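Local atomic coordinates of endoglucanase A (Clostridium longisporum, PDB entry 6Q1I), a protein that hydrolyses internal beta-1,4-glucosidic linkages in cellulose, lichenan and cereal beta-glucans, here represented by its family 5 glycoside hydrolase catalytic domain. Residues S10-A14 with Y149-L153; V181-N185 with M206-A210; K259-D263 with L299-Y303. All coordinates share one frame; numbering follows the deposited sequence.

Interaction 1: residues S10-A14 with Y149-L153; sequences SMRSA and YDDHL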
ATOM      1  N   SER A  10       7.637   6.491 -23.470  1.00 22.05           N
ATOM      2  CA  SER A  10       6.215   6.700 -23.230  1.00 19.33           C
ATOM      3  C   SER A  10       5.742   5.962 -21.985  1.00 14.38           C
ATOM      4  O   SER A  10       6.344   4.983 -21.569  1.00 16.19           O
ATOM      5  CB  SER A  10       5.415   6.225 -24.438  1.00 24.24           C
ATOM      6  OG  SER A  10       5.637   7.089 -25.532  1.00 28.01           O
ATOM      7  N   MET A  11       4.657   6.430 -21.388  1.00 15.68           N
ATOM      8  CA  MET A  11       4.098   5.821 -20.192  1.00 16.84           C
ATOM      9  C   MET A  11       2.760   5.189 -20.545  1.00 17.26           C
ATOM     10  O   MET A  11       1.919   5.827 -21.191  1.00 21.32           O
ATOM     11  CB  MET A  11       3.891   6.876 -19.103  1.00 18.49           C
ATOM     12  CG  MET A  11       5.106   7.769 -18.840  1.00 17.70           C
ATOM     13  SD  MET A  11       6.460   6.921 -18.014  1.00 14.20           S
ATOM     14  CE  MET A  11       5.866   6.928 -16.335  1.00 14.33           C
ATOM     15  N   ARG A  12       2.571   3.935 -20.138  1.00 17.08           N
ATOM     16  CA  ARG A  12       1.280   3.284 -20.318  1.00 16.61           C
ATOM     17  C   ARG A  12       0.216   3.989 -19.487  1.00 17.13           C
ATOM     18  O   ARG A  12       0.506   4.611 -18.461  1.00 20.19           O
ATOM     19  CB  ARG A  12       1.358   1.820 -19.879  1.00 17.65           C
ATOM     20  CG  ARG A  12       1.944   0.869 -20.919  1.00 18.57           C
ATOM     21  CD  ARG A  12       2.204  -0.493 -20.320  1.00 20.58           C
ATOM     22  NE  ARG A  12       3.293  -0.445 -19.357  1.00 18.98           N
ATOM     23  CZ  ARG A  12       3.741  -1.492 -18.673  1.00 21.77           C
ATOM     24  NH1 ARG A  12       3.186  -2.685 -18.831  1.00 23.42           N
ATOM     25  NH2 ARG A  12       4.744  -1.342 -17.823  1.00 22.18           N
ATOM     26  N   SER A  13      -1.029   3.889 -19.934  1.00 16.37           N
ATOM     27  CA  SER A  13      -2.126   4.396 -19.129  1.00 15.49           C
ATOM     28  C   SER A  13      -2.241   3.605 -17.829  1.00 13.37           C
ATOM     29  O   SER A  13      -1.832   2.446 -17.730  1.00 13.30           O
ATOM     30  CB  SER A  13      -3.439   4.263 -19.883  1.00 16.52           C
ATOM     31  OG  SER A  13      -3.809   2.905 -19.961  1.00 17.83           O
ATOM     32  N   ALA A  14      -2.833   4.242 -16.823  1.00 12.27           N
ATOM     33  CA  ALA A  14      -3.015   3.561 -15.551  1.00 13.09           C
ATOM     34  C   ALA A  14      -3.821   2.288 -15.738  1.00 13.10           C
ATOM     35  O   ALA A  14      -3.539   1.270 -15.102  1.00 14.16           O
ATOM     36  CB  ALA A  14      -3.700   4.494 -14.558  1.00 14.02           C
ATOM     37  N   TYR A 149      12.250   7.751 -13.908  1.00 11.59           N
ATOM     38  CA  TYR A 149      11.888   6.342 -13.884  1.00  9.91           C
ATOM     39  C   TYR A 149      10.754   6.062 -14.867  1.00 10.66           C
ATOM     40  O   TYR A 149       9.864   6.894 -15.085  1.00 11.30           O
ATOM     41  CB  TYR A 149      11.494   5.942 -12.455  1.00  9.88           C
ATOM     42  CG  TYR A 149      12.718   5.752 -11.588  1.00  9.62           C
ATOM     43  CD1 TYR A 149      13.522   6.825 -11.238  1.00 11.22           C
ATOM     44  CD2 TYR A 149      13.105   4.494 -11.165  1.00 10.46           C
ATOM     45  CE1 TYR A 149      14.664   6.652 -10.488  1.00 12.66           C
ATOM     46  CE2 TYR A 149      14.253   4.309 -10.413  1.00 10.60           C
ATOM     47  CZ  TYR A 149      15.027   5.398 -10.074  1.00 11.02           C
ATOM     48  OH  TYR A 149      16.181   5.240  -9.343  1.00 12.94           O
ATOM     49  N   ASP A 150      10.794   4.868 -15.456  1.00 11.02           N
ATOM     50  CA  ASP A 150       9.785   4.436 -16.417  1.00 11.98           C
ATOM     51  C   ASP A 150       8.481   4.070 -15.702  1.00 11.29           C
ATOM     52  O   ASP A 150       8.332   4.239 -14.489  1.00 11.18           O
ATOM     53  CB  ASP A 150      10.347   3.332 -17.320  1.00 14.81           C
ATOM     54  CG  ASP A 150      10.527   1.990 -16.625  1.00 18.27           C
ATOM     55  OD1 ASP A 150       9.893   1.719 -15.587  1.00 18.58           O
ATOM     56  OD2 ASP A 150      11.297   1.175 -17.179  1.00 23.76           O
ATOM     57  N   ASP A 151       7.513   3.582 -16.473  1.00 12.24           N
ATOM     58  CA  ASP A 151       6.157   3.400 -15.965  1.00 12.06           C
ATOM     59  C   ASP A 151       5.992   2.191 -15.058  1.00 13.36           C
ATOM     60  O   ASP A 151       4.880   1.960 -14.567  1.00 14.53           O
ATOM     61  CB  ASP A 151       5.115   3.398 -17.085  1.00 13.07           C
ATOM     62  CG  ASP A 151       5.177   2.169 -17.979  1.00 14.57           C
ATOM     63  OD1 ASP A 151       5.972   1.230 -17.744  1.00 16.13           O
ATOM     64  OD2 ASP A 151       4.387   2.157 -18.939  1.00 16.32           O
ATOM     65  N   HIS A 152       7.059   1.448 -14.770  1.00 12.14           N
ATOM     66  CA  HIS A 152       6.951   0.449 -13.717  1.00 11.50           C
ATOM     67  C   HIS A 152       6.900   1.068 -12.332  1.00  9.50           C
ATOM     68  O   HIS A 152       6.474   0.397 -11.390  1.00 10.48           O
ATOM     69  CB  HIS A 152       8.084  -0.553 -13.798  1.00 14.38           C
ATOM     70  CG  HIS A 152       7.885  -1.576 -14.866  1.00 17.05           C
ATOM     71  ND1 HIS A 152       8.047  -1.290 -16.202  1.00 22.37           N
ATOM     72  CD2 HIS A 152       7.511  -2.875 -14.799  1.00 20.01           C
ATOM     73  CE1 HIS A 152       7.790  -2.372 -16.914  1.00 23.12           C
ATOM     74  NE2 HIS A 152       7.463  -3.348 -16.086  1.00 22.23           N
ATOM     75  N   LEU A 153       7.301   2.329 -12.192  1.00  8.71           N
ATOM     76  CA  LEU A 153       7.196   3.038 -10.922  1.00  8.02           C
ATOM     77  C   LEU A 153       5.877   3.806 -10.868  1.00  8.68           C
ATOM     78  O   LEU A 153       5.609   4.671 -11.717  1.00  9.73           O
ATOM     79  CB  LEU A 153       8.385   3.973 -10.710  1.00  8.22           C
ATOM     80  CG  LEU A 153       8.365   4.739  -9.387  1.00  8.72           C
ATOM     81  CD1 LEU A 153       8.412   3.787  -8.193  1.00  9.59           C
ATOM     82  CD2 LEU A 153       9.519   5.723  -9.333  1.00 10.20           C
TER
HETATM   83  O   HOH W   1       7.794   3.752 -19.421  1.00 15.46           O
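R12 and D151 are brought together by two different first torsions: the R12 side chain leaves with CG opposite its carbonyl carbon (chi1 -82°) and bends at chi3, while CG of D151 sits between its own backbone N and carbonyl carbon (chi1 70°), which directs the carboxylate at the N-terminal segment. The guanidinium grips this carboxylate side-on. R12 NE donates to D151 OD2 at 2.9 Å, and R12 NH2 donates to D151 OD1, also at 2.9 Å, in a salt bridge. Both acceptors lie close to the guanidinium plane, yet the two flat groups are turned 39° apart, and both donors therefore meet the oxygens from above the carboxylate plane. D151 OD2 takes a further bond of 2.8 Å from R12 N, using its anti lone pair. M11 lies alongside, its bent chain setting CE 3.6 Å from D151 CA, and water 1 bridges S10 O to D151 N.

Within 149-153, D150 OD1 accepts from H152 N at 3.0 Å, an Asx turn inside the type I turn from D150 to L153. The H152 ring presents a face to the guanidinium, with CE1 3.3 Å from R12 NH2, and stacks on Y109. The hydroxyl of Y109 in turn bonds R12 NH1. Three N-H groups of a single arginine thus converge on one buried carboxylate, an arrangement that fixes the rotation of D151, would be expected to favour its ionised form, and ties the segment leading into helix 14-20 to the turn that leads into strand 153-156.

Interaction 2: residues V181-N185 with M206-A210; sequences VNKYN and MPTYA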
ATOM      1  N   VAL A 181      -9.592  14.559   2.618  1.00  8.71           N
ATOM      2  CA  VAL A 181      -8.743  13.523   2.026  1.00  8.07           C
ATOM      3  C   VAL A 181      -8.701  13.674   0.508  1.00  7.83           C
ATOM      4  O   VAL A 181      -7.637  13.589  -0.109  1.00  9.09           O
ATOM      5  CB  VAL A 181      -9.191  12.115   2.458  1.00  8.66           C
ATOM      6  CG1 VAL A 181      -8.500  11.051   1.595  1.00  8.96           C
ATOM      7  CG2 VAL A 181      -8.877  11.893   3.920  1.00  9.08           C
ATOM      8  N   ASN A 182      -9.864  13.887  -0.121  1.00  9.56           N
ATOM      9  CA  ASN A 182      -9.877  14.109  -1.564  1.00  8.18           C
ATOM     10  C   ASN A 182      -9.035  15.324  -1.947  1.00  9.35           C
ATOM     11  O   ASN A 182      -8.326  15.301  -2.957  1.00 10.01           O
ATOM     12  CB  ASN A 182     -11.308  14.313  -2.071  1.00  9.31           C
ATOM     13  CG  ASN A 182     -12.092  13.024  -2.171  1.00 10.76           C
ATOM     14  OD1 ASN A 182     -11.579  11.995  -2.615  1.00 10.67           O
ATOM     15  ND2 ASN A 182     -13.361  13.089  -1.800  1.00 11.50           N
ATOM     16  N   LYS A 183      -9.105  16.393  -1.149  0.58  8.94           N
ATOM     17  CA  LYS A 183      -8.339  17.602  -1.447  0.58  8.63           C
ATOM     18  C   LYS A 183      -6.839  17.378  -1.282  0.58  8.80           C
ATOM     19  O   LYS A 183      -6.042  17.906  -2.063  0.58 10.43           O
ATOM     20  CB  LYS A 183      -8.836  18.753  -0.572  0.58  9.91           C
ATOM     21  CG  LYS A 183     -10.261  19.189  -0.942  0.58 11.87           C
ATOM     22  CD  LYS A 183     -10.886  20.229  -0.008  0.58 12.64           C
ATOM     23  CE  LYS A 183     -12.147  20.814  -0.643  0.58 16.70           C
ATOM     24  NZ  LYS A 183     -13.039  21.517   0.335  0.58 18.55           N
ATOM     25  N   TYR A 184      -6.429  16.612  -0.269  1.00  8.42           N
ATOM     26  CA  TYR A 184      -5.013  16.299  -0.110  1.00  8.53           C
ATOM     27  C   TYR A 184      -4.518  15.432  -1.264  1.00  8.22           C
ATOM     28  O   TYR A 184      -3.411  15.643  -1.776  1.00  9.01           O
ATOM     29  CB  TYR A 184      -4.770  15.593   1.224  1.00  8.68           C
ATOM     30  CG  TYR A 184      -4.924  16.428   2.485  1.00  8.40           C
ATOM     31  CD1 TYR A 184      -4.936  17.816   2.449  1.00 10.13           C
ATOM     32  CD2 TYR A 184      -5.032  15.808   3.724  1.00  8.89           C
ATOM     33  CE1 TYR A 184      -5.062  18.560   3.608  1.00  9.85           C
ATOM     34  CE2 TYR A 184      -5.153  16.547   4.889  1.00  9.58           C
ATOM     35  CZ  TYR A 184      -5.177  17.923   4.825  1.00  9.37           C
ATOM     36  OH  TYR A 184      -5.317  18.685   5.960  1.00 10.69           O
ATOM     37  N   ASN A 185      -5.303  14.423  -1.658  1.00  8.15           N
ATOM     38  CA  ASN A 185      -4.927  13.598  -2.803  1.00  8.21           C
ATOM     39  C   ASN A 185      -4.760  14.454  -4.055  1.00  8.10           C
ATOM     40  O   ASN A 185      -3.803  14.276  -4.818  1.00  8.84           O
ATOM     41  CB  ASN A 185      -5.984  12.519  -3.069  1.00  8.01           C
ATOM     42  CG  ASN A 185      -5.924  11.353  -2.102  1.00  8.63           C
ATOM     43  OD1 ASN A 185      -4.889  11.060  -1.492  1.00  8.73           O
ATOM     44  ND2 ASN A 185      -7.038  10.640  -1.996  1.00  9.14           N
ATOM     45  N   MET A 206      -4.322   6.743  -5.292  1.00  7.33           N
ATOM     46  CA  MET A 206      -4.728   7.595  -4.183  1.00  7.36           C
ATOM     47  C   MET A 206      -5.855   6.913  -3.433  1.00  6.89           C
ATOM     48  O   MET A 206      -6.718   6.284  -4.068  1.00  7.76           O
ATOM     49  CB  MET A 206      -5.172   8.985  -4.638  1.00  9.95           C
ATOM     50  CG  MET A 206      -6.222   9.001  -5.724  1.00 11.34           C
ATOM     51  SD  MET A 206      -6.503  10.644  -6.399  1.00 14.16           S
ATOM     52  CE  MET A 206      -4.888  11.114  -6.850  1.00 12.66           C
ATOM     53  N   PRO A 207      -5.862   6.990  -2.103  1.00  6.99           N
ATOM     54  CA  PRO A 207      -6.810   6.200  -1.318  1.00  6.46           C
ATOM     55  C   PRO A 207      -8.118   6.910  -1.008  1.00  7.14           C
ATOM     56  O   PRO A 207      -8.228   8.141  -1.031  1.00  7.52           O
ATOM     57  CB  PRO A 207      -6.051   5.973  -0.003  1.00  7.50           C
ATOM     58  CG  PRO A 207      -5.244   7.232   0.145  1.00  7.49           C
ATOM     59  CD  PRO A 207      -4.816   7.590  -1.252  1.00  6.58           C
ATOM     60  N   THR A 208      -9.115   6.087  -0.699  1.00  7.10           N
ATOM     61  CA  THR A 208     -10.266   6.536   0.054  1.00  7.06           C
ATOM     62  C   THR A 208      -9.835   6.905   1.477  1.00  6.96           C
ATOM     63  O   THR A 208      -8.706   6.639   1.903  1.00  7.08           O
ATOM     64  CB  THR A 208     -11.276   5.399   0.154  1.00  7.83           C
ATOM     65  OG1 THR A 208     -10.610   4.295   0.765  1.00  8.24           O
ATOM     66  CG2 THR A 208     -11.805   4.983  -1.207  1.00  8.35           C
ATOM     67  N   TYR A 209     -10.749   7.509   2.230  1.00  7.38           N
ATOM     68  CA  TYR A 209     -10.516   7.726   3.653  1.00  8.00           C
ATOM     69  C   TYR A 209     -10.169   6.397   4.316  1.00  6.95           C
ATOM     70  O   TYR A 209     -10.885   5.398   4.161  1.00  7.35           O
ATOM     71  CB  TYR A 209     -11.769   8.345   4.286  1.00  7.88           C
ATOM     72  CG  TYR A 209     -11.694   8.580   5.783  1.00  7.39           C
ATOM     73  CD1 TYR A 209     -11.453   9.851   6.308  1.00  7.71           C
ATOM     74  CD2 TYR A 209     -11.901   7.541   6.676  1.00  8.19           C
ATOM     75  CE1 TYR A 209     -11.397  10.064   7.681  1.00  8.38           C
ATOM     76  CE2 TYR A 209     -11.842   7.743   8.046  1.00  8.33           C
ATOM     77  CZ  TYR A 209     -11.597   9.007   8.542  1.00  8.14           C
ATOM     78  OH  TYR A 209     -11.542   9.222   9.906  1.00  8.98           O
ATOM     79  N   ALA A 210      -9.048   6.387   5.040  1.00  7.17           N
ATOM     80  CA  ALA A 210      -8.519   5.218   5.741  1.00  7.00           C
ATOM     81  C   ALA A 210      -8.182   4.061   4.804  1.00  6.55           C
ATOM     82  O   ALA A 210      -7.924   2.949   5.267  1.00  7.60           O
ATOM     83  CB  ALA A 210      -9.447   4.734   6.861  1.00  7.96           C
TER
HETATM   84  O   HOH W   2     -10.614   9.701  -1.069  1.00 12.12           O
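N185 and P207 supply the direct hydrogen bond of this contact, from N185 ND2 to P207 O at 2.9 Å. The carbonyl oxygen is met on a lone pair in the carbonyl plane, and it lies only 8° out of the amide plane of N185, although the N-H...O angle of 140° shows a distinctly bent bond. The other end of the amide is held by T157, whose OG1 bonds N185 OD1, and the two bonds together fix which way the amide is flipped. Water 2 donates to the same P207 O at 2.9 Å and also to N182 OD1, one turn earlier in the helix; the strand carbonyl therefore has two partners.

Van der Waals contacts surround this polar point. The amide carbon N185 CG rests 3.6 Å from M206 CB, and N185 OD1 approaches P207 CD at 3.5 Å. The M206 thioether lies beside N185, SD 3.9 Å from N185 CB, and the bend at chi3 turns the terminal CE toward the N185 backbone. At the other end of the contact V181 splits its branches: CG1 packs against P207 O, whereas CG2 reaches CD1 of the Y209 ring at 4.1 Å. The hydroxyl of Y209 is engaged by Y168 and L163.

Helix 175-194 and strand 204-208 run antiparallel here, their short axes at 178° and 8.9 Å apart. A helix laid against the outside of the strand that follows it, in a closed parallel barrel of eight strands, is the helix-strand layering of the TIM barrel to which family 5 glycoside hydrolases belong.

Interaction 3: residues K259-D263 with L299-Y303; sequences KYSLD and LAEYY
Y302 reaches across to helix 256-275 and is held there on a face and at its hydroxyl. K259 lays the aliphatic part of its side chain over one face in a CH-pi contact, CG standing 3.7 Å from the ring centroid and 16° off the ring normal, offset toward the rim. At the phenol end, Y302 OH donates to D263 OD2 at 2.7 Å; the oxygen is met on the syn side, 22° out of the carboxylate plane, while OD2 itself lies in the plane of the tyrosine ring.

At the ring edge nearer its root, L262 inserts a methyl against helix 293-309. Its CD2 touches the Y302 edge at CD2, 4.0 Å away, L299 CD1 at the same distance, and the Y303 ring at CD2, 3.9 Å away.

The torsions account for this reach: Y302 carries CG opposite its backbone N, which extends the ring toward the helix axis opposite. The two segments cross at -42°, with axes 11.2 Å apart, a separation bridged by long side chains. Farther out, Y303 stacks on F285 and bonds A235 O through its hydroxyl, and W253 packs on both K259 and L299. D263 OD1 has a long, weak ion pair with R310.

A carboxylate acceptor on the phenol and an aliphatic lysine stem over its face together restrain the Y302 ring in position and rotation, so that helices 256-275 and 293-309 are joined by a polar bond at the partly exposed side and by leucine-tyrosine packing on the buried side.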
ATOM      1  N   LYS A 259     -16.878 -17.577   0.446  1.00 13.99           N
ATOM      2  CA  LYS A 259     -16.507 -17.267  -0.930  1.00 13.27           C
ATOM      3  C   LYS A 259     -17.459 -16.246  -1.538  1.00 12.93           C
ATOM      4  O   LYS A 259     -17.018 -15.289  -2.189  1.00 13.36           O
ATOM      5  CB  LYS A 259     -16.466 -18.563  -1.743  1.00 15.14           C
ATOM      6  CG  LYS A 259     -15.273 -19.423  -1.377  1.00 16.99           C
ATOM      7  CD  LYS A 259     -15.355 -20.814  -1.971  1.00 20.36           C
ATOM      8  CE  LYS A 259     -14.124 -21.628  -1.596  1.00 23.83           C
ATOM      9  NZ  LYS A 259     -14.244 -23.057  -1.974  1.00 27.34           N
ATOM     10  N   TYR A 260     -18.762 -16.425  -1.325  1.00 14.59           N
ATOM     11  CA  TYR A 260     -19.737 -15.476  -1.848  1.00 14.31           C
ATOM     12  C   TYR A 260     -19.495 -14.080  -1.292  1.00 13.94           C
ATOM     13  O   TYR A 260     -19.534 -13.090  -2.031  1.00 12.85           O
ATOM     14  CB  TYR A 260     -21.148 -15.947  -1.493  1.00 17.32           C
ATOM     15  CG  TYR A 260     -22.221 -14.954  -1.868  1.00 18.77           C
ATOM     16  CD1 TYR A 260     -22.703 -14.886  -3.162  1.00 20.67           C
ATOM     17  CD2 TYR A 260     -22.748 -14.077  -0.925  1.00 20.42           C
ATOM     18  CE1 TYR A 260     -23.686 -13.975  -3.508  1.00 21.34           C
ATOM     19  CE2 TYR A 260     -23.732 -13.166  -1.264  1.00 22.05           C
ATOM     20  CZ  TYR A 260     -24.196 -13.126  -2.556  1.00 22.96           C
ATOM     21  OH  TYR A 260     -25.174 -12.223  -2.910  1.00 26.65           O
ATOM     22  N   SER A 261     -19.250 -13.987   0.011  1.00 12.86           N
ATOM     23  CA  SER A 261     -19.039 -12.692   0.638  1.00 12.73           C
ATOM     24  C   SER A 261     -17.840 -11.983   0.032  1.00 11.16           C
ATOM     25  O   SER A 261     -17.890 -10.771  -0.229  1.00 11.54           O
ATOM     26  CB  SER A 261     -18.842 -12.873   2.142  1.00 15.45           C
ATOM     27  OG  SER A 261     -20.009 -13.394   2.735  1.00 18.70           O
ATOM     28  N   LEU A 262     -16.746 -12.714  -0.190  1.00 11.09           N
ATOM     29  CA  LEU A 262     -15.573 -12.080  -0.776  1.00 10.35           C
ATOM     30  C   LEU A 262     -15.841 -11.668  -2.216  1.00 10.58           C
ATOM     31  O   LEU A 262     -15.419 -10.589  -2.649  1.00 10.89           O
ATOM     32  CB  LEU A 262     -14.357 -12.997  -0.653  1.00 11.62           C
ATOM     33  CG  LEU A 262     -13.009 -12.415  -1.082  1.00 12.04           C
ATOM     34  CD1 LEU A 262     -12.686 -11.125  -0.347  1.00 13.00           C
ATOM     35  CD2 LEU A 262     -11.910 -13.436  -0.859  1.00 13.44           C
ATOM     36  N   ASP A 263     -16.551 -12.506  -2.972  1.00 11.45           N
ATOM     37  CA  ASP A 263     -16.883 -12.161  -4.351  1.00 12.00           C
ATOM     38  C   ASP A 263     -17.697 -10.869  -4.419  1.00 11.01           C
ATOM     39  O   ASP A 263     -17.431 -10.001  -5.256  1.00 11.82           O
ATOM     40  CB  ASP A 263     -17.648 -13.308  -5.020  1.00 14.44           C
ATOM     41  CG  ASP A 263     -16.765 -14.502  -5.342  1.00 19.60           C
ATOM     42  OD1 ASP A 263     -15.538 -14.337  -5.493  1.00 21.36           O
ATOM     43  OD2 ASP A 263     -17.313 -15.613  -5.469  1.00 24.79           O
ATOM     44  N   LEU A 299      -7.832 -19.023   1.773  1.00 10.17           N
ATOM     45  CA  LEU A 299      -8.222 -17.637   1.548  1.00 10.22           C
ATOM     46  C   LEU A 299      -7.275 -16.950   0.573  1.00  9.44           C
ATOM     47  O   LEU A 299      -7.719 -16.262  -0.349  1.00  9.86           O
ATOM     48  CB  LEU A 299      -8.259 -16.887   2.880  1.00  9.72           C
ATOM     49  CG  LEU A 299      -8.449 -15.375   2.780  1.00  9.64           C
ATOM     50  CD1 LEU A 299      -9.773 -15.026   2.105  1.00  9.84           C
ATOM     51  CD2 LEU A 299      -8.383 -14.737   4.156  1.00 10.25           C
ATOM     52  N   ALA A 300      -5.966 -17.145   0.752  1.00  8.97           N
ATOM     53  CA  ALA A 300      -4.986 -16.504  -0.121  1.00  9.95           C
ATOM     54  C   ALA A 300      -5.232 -16.858  -1.583  1.00  8.77           C
ATOM     55  O   ALA A 300      -5.240 -15.978  -2.452  1.00 10.25           O
ATOM     56  CB  ALA A 300      -3.572 -16.918   0.298  1.00 10.52           C
ATOM     57  N   GLU A 301      -5.424 -18.142  -1.881  1.00  9.22           N
ATOM     58  CA  GLU A 301      -5.623 -18.533  -3.271  1.00  9.94           C
ATOM     59  C   GLU A 301      -6.928 -17.969  -3.810  1.00 10.17           C
ATOM     60  O   GLU A 301      -6.973 -17.425  -4.918  1.00 10.49           O
ATOM     61  CB  GLU A 301      -5.618 -20.053  -3.445  1.00 10.83           C
ATOM     62  CG  GLU A 301      -5.790 -20.412  -4.924  1.00 12.18           C
ATOM     63  CD  GLU A 301      -5.895 -21.891  -5.212  1.00 14.29           C
ATOM     64  OE1 GLU A 301      -5.719 -22.708  -4.290  1.00 16.85           O
ATOM     65  OE2 GLU A 301      -6.151 -22.228  -6.387  1.00 15.39           O
ATOM     66  N   TYR A 302      -8.008 -18.098  -3.041  1.00 10.04           N
ATOM     67  CA  TYR A 302      -9.302 -17.654  -3.540  1.00 10.55           C
ATOM     68  C   TYR A 302      -9.304 -16.149  -3.756  1.00  9.91           C
ATOM     69  O   TYR A 302      -9.807 -15.655  -4.772  1.00 10.28           O
ATOM     70  CB  TYR A 302     -10.415 -18.053  -2.575  1.00 11.35           C
ATOM     71  CG  TYR A 302     -11.771 -17.897  -3.213  1.00 11.76           C
ATOM     72  CD1 TYR A 302     -12.349 -18.957  -3.903  1.00 13.90           C
ATOM     73  CD2 TYR A 302     -12.456 -16.689  -3.180  1.00 12.48           C
ATOM     74  CE1 TYR A 302     -13.566 -18.824  -4.513  1.00 15.17           C
ATOM     75  CE2 TYR A 302     -13.687 -16.554  -3.791  1.00 14.41           C
ATOM     76  CZ  TYR A 302     -14.227 -17.627  -4.460  1.00 15.68           C
ATOM     77  OH  TYR A 302     -15.447 -17.532  -5.083  1.00 18.53           O
ATOM     78  N   TYR A 303      -8.729 -15.407  -2.809  1.00  8.90           N
ATOM     79  CA  TYR A 303      -8.674 -13.954  -2.900  1.00  8.63           C
ATOM     80  C   TYR A 303      -7.940 -13.509  -4.157  1.00  8.45           C
ATOM     81  O   TYR A 303      -8.449 -12.687  -4.923  1.00  9.11           O
ATOM     82  CB  TYR A 303      -8.000 -13.428  -1.633  1.00  9.31           C
ATOM     83  CG  TYR A 303      -8.131 -11.951  -1.318  1.00  8.72           C
ATOM     84  CD1 TYR A 303      -7.721 -10.967  -2.217  1.00  9.50           C
ATOM     85  CD2 TYR A 303      -8.593 -11.537  -0.074  1.00  8.95           C
ATOM     86  CE1 TYR A 303      -7.806  -9.628  -1.903  1.00  9.13           C
ATOM     87  CE2 TYR A 303      -8.665 -10.192   0.254  1.00  8.29           C
ATOM     88  CZ  TYR A 303      -8.285  -9.242  -0.670  1.00  8.60           C
ATOM     89  OH  TYR A 303      -8.355  -7.897  -0.369  1.00  9.20           O
TER

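In the fold
The three contacts lie at separate places on one TIM barrel and do not touch one another. Centres of interactions 1 and 2 are about 22 Å apart, those of 2 and 3 about 27 Å, and those of 1 and 3 about 30 Å. Interaction 1 fastens the N-terminal segment near the barrel surface, away from the active site. Interaction 2 joins a helix to its strand, and interaction 3 joins two outer helices. The side chain of P207 is about 7 Å from that of Q160, and that of Y303 about 8 Å from that of Q284; these positions, altered in this structure, correspond by similarity to the proton donor and nucleophile.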